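Local structure of xyloglucan-specific endo-beta-1,4-glucanase BoGH9A (6DHT) at residues Glu341-Ala346 against Asn377-Gly382. The protein cleaves the beta-1,4-linked glucan backbone of xyloglucans internally, releasing xyloglucan oligosaccharides for the gut bacterium Bacteroides ovatus. Sequence-based numbering, arbitrary orientation.
Sequences EFFWAA and NTFALG. With CA (calcium ion), chain C.
Gly382 brings its backbone so close to Trp344 that their CA atoms lie 4.2 Å apart; a CB on the glycine would run into CE2 of Phe343, as Phe343 CE2 already stands 3.7 Å from Gly382 CA. Phe343 and Trp344 both hold CG anti to the backbone N (chi1 175° and 177°), and their rings reach across to helix 379-386. Leu381 lays CD1 over one face of the Trp344 indole, 3.6 Å from the centroid of the six-membered ring and nearly on its normal, a CH-pi contact, while Thr378 CB meets Trp344 CE3 at 3.7 Å. Trp344 NE1 donates a hydrogen bond to Glu348 OE2, one turn further along the helix. With an alanine at Trp344, Leu381 CD1 would probably lose the indole face it rests on and Glu348 the N-H it accepts from. On Phe343, Phe379 sets its edge toward the ring face in an offset edge-to-face pair, planes at 62°. At the other end, Glu341 bends at chi2 and grips calcium with both carboxylate oxygens, OE1 and OE2 each 2.5 Å from the ion. Asp335, His337, Asp340 and Gly376 complete the protein ligands, so this calcium site ties the start of helix 339-353 to the loop leading into helix 379-386 in the (alpha/alpha)6 barrel of glycosyl hydrolase family 9.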
loop_
_atom_site.group_PDB
_atom_site.type_symbol
_atom_site.label_atom_id
_atom_site.label_comp_id
_atom_site.label_asym_id
_atom_site.label_seq_id
_atom_site.Cartn_x
_atom_site.Cartn_y
_atom_site.Cartn_z
ATOM N N GLU A 341 -2.848 10.084 -14.539
ATOM C CA GLU A 341 -1.813 10.846 -13.862
ATOM C C GLU A 341 -2.047 12.355 -14.105
ATOM O O GLU A 341 -1.850 13.169 -13.212
ATOM C CB GLU A 341 -0.411 10.401 -14.321
ATOM C CG GLU A 341 0.032 9.003 -13.816
ATOM C CD GLU A 341 -0.518 7.840 -14.621
ATOM O OE1 GLU A 341 -1.206 8.063 -15.644
ATOM O OE2 GLU A 341 -0.274 6.672 -14.231
ATOM N N PHE A 342 -2.451 12.725 -15.321
ATOM C CA PHE A 342 -2.829 14.113 -15.578
ATOM C C PHE A 342 -4.005 14.512 -14.668
ATOM O O PHE A 342 -3.993 15.578 -14.056
ATOM C CB PHE A 342 -3.188 14.321 -17.063
ATOM C CG PHE A 342 -2.007 14.679 -17.943
ATOM C CD1 PHE A 342 -1.381 15.898 -17.803
ATOM C CD2 PHE A 342 -1.545 13.796 -18.888
ATOM C CE1 PHE A 342 -0.312 16.245 -18.601
ATOM C CE2 PHE A 342 -0.467 14.139 -19.704
ATOM C CZ PHE A 342 0.145 15.370 -19.543
ATOM N N PHE A 343 -4.981 13.614 -14.525
ATOM C CA PHE A 343 -6.145 13.918 -13.682
ATOM C C PHE A 343 -5.747 14.122 -12.236
ATOM O O PHE A 343 -6.151 15.090 -11.585
ATOM C CB PHE A 343 -7.185 12.815 -13.772
ATOM C CG PHE A 343 -8.343 13.006 -12.846
ATOM C CD1 PHE A 343 -9.268 13.991 -13.109
ATOM C CD2 PHE A 343 -8.528 12.199 -11.730
ATOM C CE1 PHE A 343 -10.345 14.183 -12.286
ATOM C CE2 PHE A 343 -9.607 12.391 -10.903
ATOM C CZ PHE A 343 -10.523 13.384 -11.179
ATOM N N TRP A 344 -4.945 13.199 -11.719
ATOM C CA TRP A 344 -4.521 13.293 -10.323
ATOM C C TRP A 344 -3.668 14.552 -10.094
ATOM O O TRP A 344 -3.939 15.347 -9.181
ATOM C CB TRP A 344 -3.807 11.994 -9.873
ATOM C CG TRP A 344 -3.291 12.070 -8.479
ATOM C CD1 TRP A 344 -3.861 12.713 -7.426
ATOM C CD2 TRP A 344 -2.054 11.527 -7.992
ATOM N NE1 TRP A 344 -3.064 12.615 -6.305
ATOM C CE2 TRP A 344 -1.961 11.866 -6.621
ATOM C CE3 TRP A 344 -1.037 10.760 -8.569
ATOM C CZ2 TRP A 344 -0.871 11.506 -5.833
ATOM C CZ3 TRP A 344 0.049 10.392 -7.772
ATOM C CH2 TRP A 344 0.112 10.765 -6.418
ATOM N N ALA A 345 -2.672 14.771 -10.947
ATOM C CA ALA A 345 -1.845 15.959 -10.816
ATOM C C ALA A 345 -2.606 17.283 -10.940
ATOM O O ALA A 345 -2.411 18.172 -10.143
ATOM C CB ALA A 345 -0.699 15.936 -11.836
ATOM N N ALA A 346 -3.461 17.387 -11.953
ATOM C CA ALA A 346 -4.210 18.628 -12.149
ATOM C C ALA A 346 -5.119 18.847 -10.950
ATOM O O ALA A 346 -5.260 19.981 -10.485
ATOM C CB ALA A 346 -4.995 18.558 -13.431
ATOM N N ASN A 377 -2.521 3.445 -12.245
ATOM C CA ASN A 377 -3.897 3.904 -12.384
ATOM C C ASN A 377 -4.262 4.786 -11.206
ATOM O O ASN A 377 -4.793 4.322 -10.182
ATOM C CB ASN A 377 -4.884 2.750 -12.481
ATOM C CG ASN A 377 -6.348 3.246 -12.593
ATOM O OD1 ASN A 377 -6.632 4.464 -12.780
ATOM N ND2 ASN A 377 -7.282 2.306 -12.465
ATOM N N THR A 378 -3.991 6.073 -11.374
ATOM C CA THR A 378 -4.079 7.018 -10.270
ATOM C C THR A 378 -5.397 7.793 -10.271
ATOM O O THR A 378 -5.536 8.775 -9.541
ATOM C CB THR A 378 -2.901 7.994 -10.281
ATOM O OG1 THR A 378 -2.883 8.743 -11.507
ATOM C CG2 THR A 378 -1.590 7.243 -10.169
ATOM N N PHE A 379 -6.376 7.371 -11.067
ATOM C CA PHE A 379 -7.676 8.073 -11.054
ATOM C C PHE A 379 -8.218 8.176 -9.642
ATOM O O PHE A 379 -8.690 9.235 -9.225
ATOM C CB PHE A 379 -8.713 7.364 -11.930
ATOM C CG PHE A 379 -8.685 7.758 -13.402
ATOM C CD1 PHE A 379 -8.622 9.085 -13.803
ATOM C CD2 PHE A 379 -8.793 6.783 -14.378
ATOM C CE1 PHE A 379 -8.642 9.420 -15.143
ATOM C CE2 PHE A 379 -8.788 7.126 -15.716
ATOM C CZ PHE A 379 -8.721 8.451 -16.086
ATOM N N ALA A 380 -8.166 7.079 -8.903
ATOM C CA ALA A 380 -8.741 7.077 -7.572
ATOM C C ALA A 380 -8.114 8.112 -6.649
ATOM O O ALA A 380 -8.781 8.650 -5.775
ATOM C CB ALA A 380 -8.631 5.670 -6.956
ATOM N N LEU A 381 -6.834 8.389 -6.816
ATOM C CA LEU A 381 -6.184 9.332 -5.935
ATOM C C LEU A 381 -6.723 10.732 -6.209
ATOM O O LEU A 381 -6.867 11.533 -5.305
ATOM C CB LEU A 381 -4.664 9.297 -6.095
ATOM C CG LEU A 381 -3.984 7.969 -5.753
ATOM C CD1 LEU A 381 -2.473 8.166 -5.823
ATOM C CD2 LEU A 381 -4.429 7.415 -4.421
ATOM N N GLY A 382 -7.031 10.987 -7.468
ATOM C CA GLY A 382 -7.658 12.252 -7.806
ATOM C C GLY A 382 -9.066 12.324 -7.254
ATOM O O GLY A 382 -9.511 13.369 -6.741
HETATM CA CA CA C . -1.772 5.642 -15.950
HETATM O O HOH W 1 -2.701 3.691 -17.134
#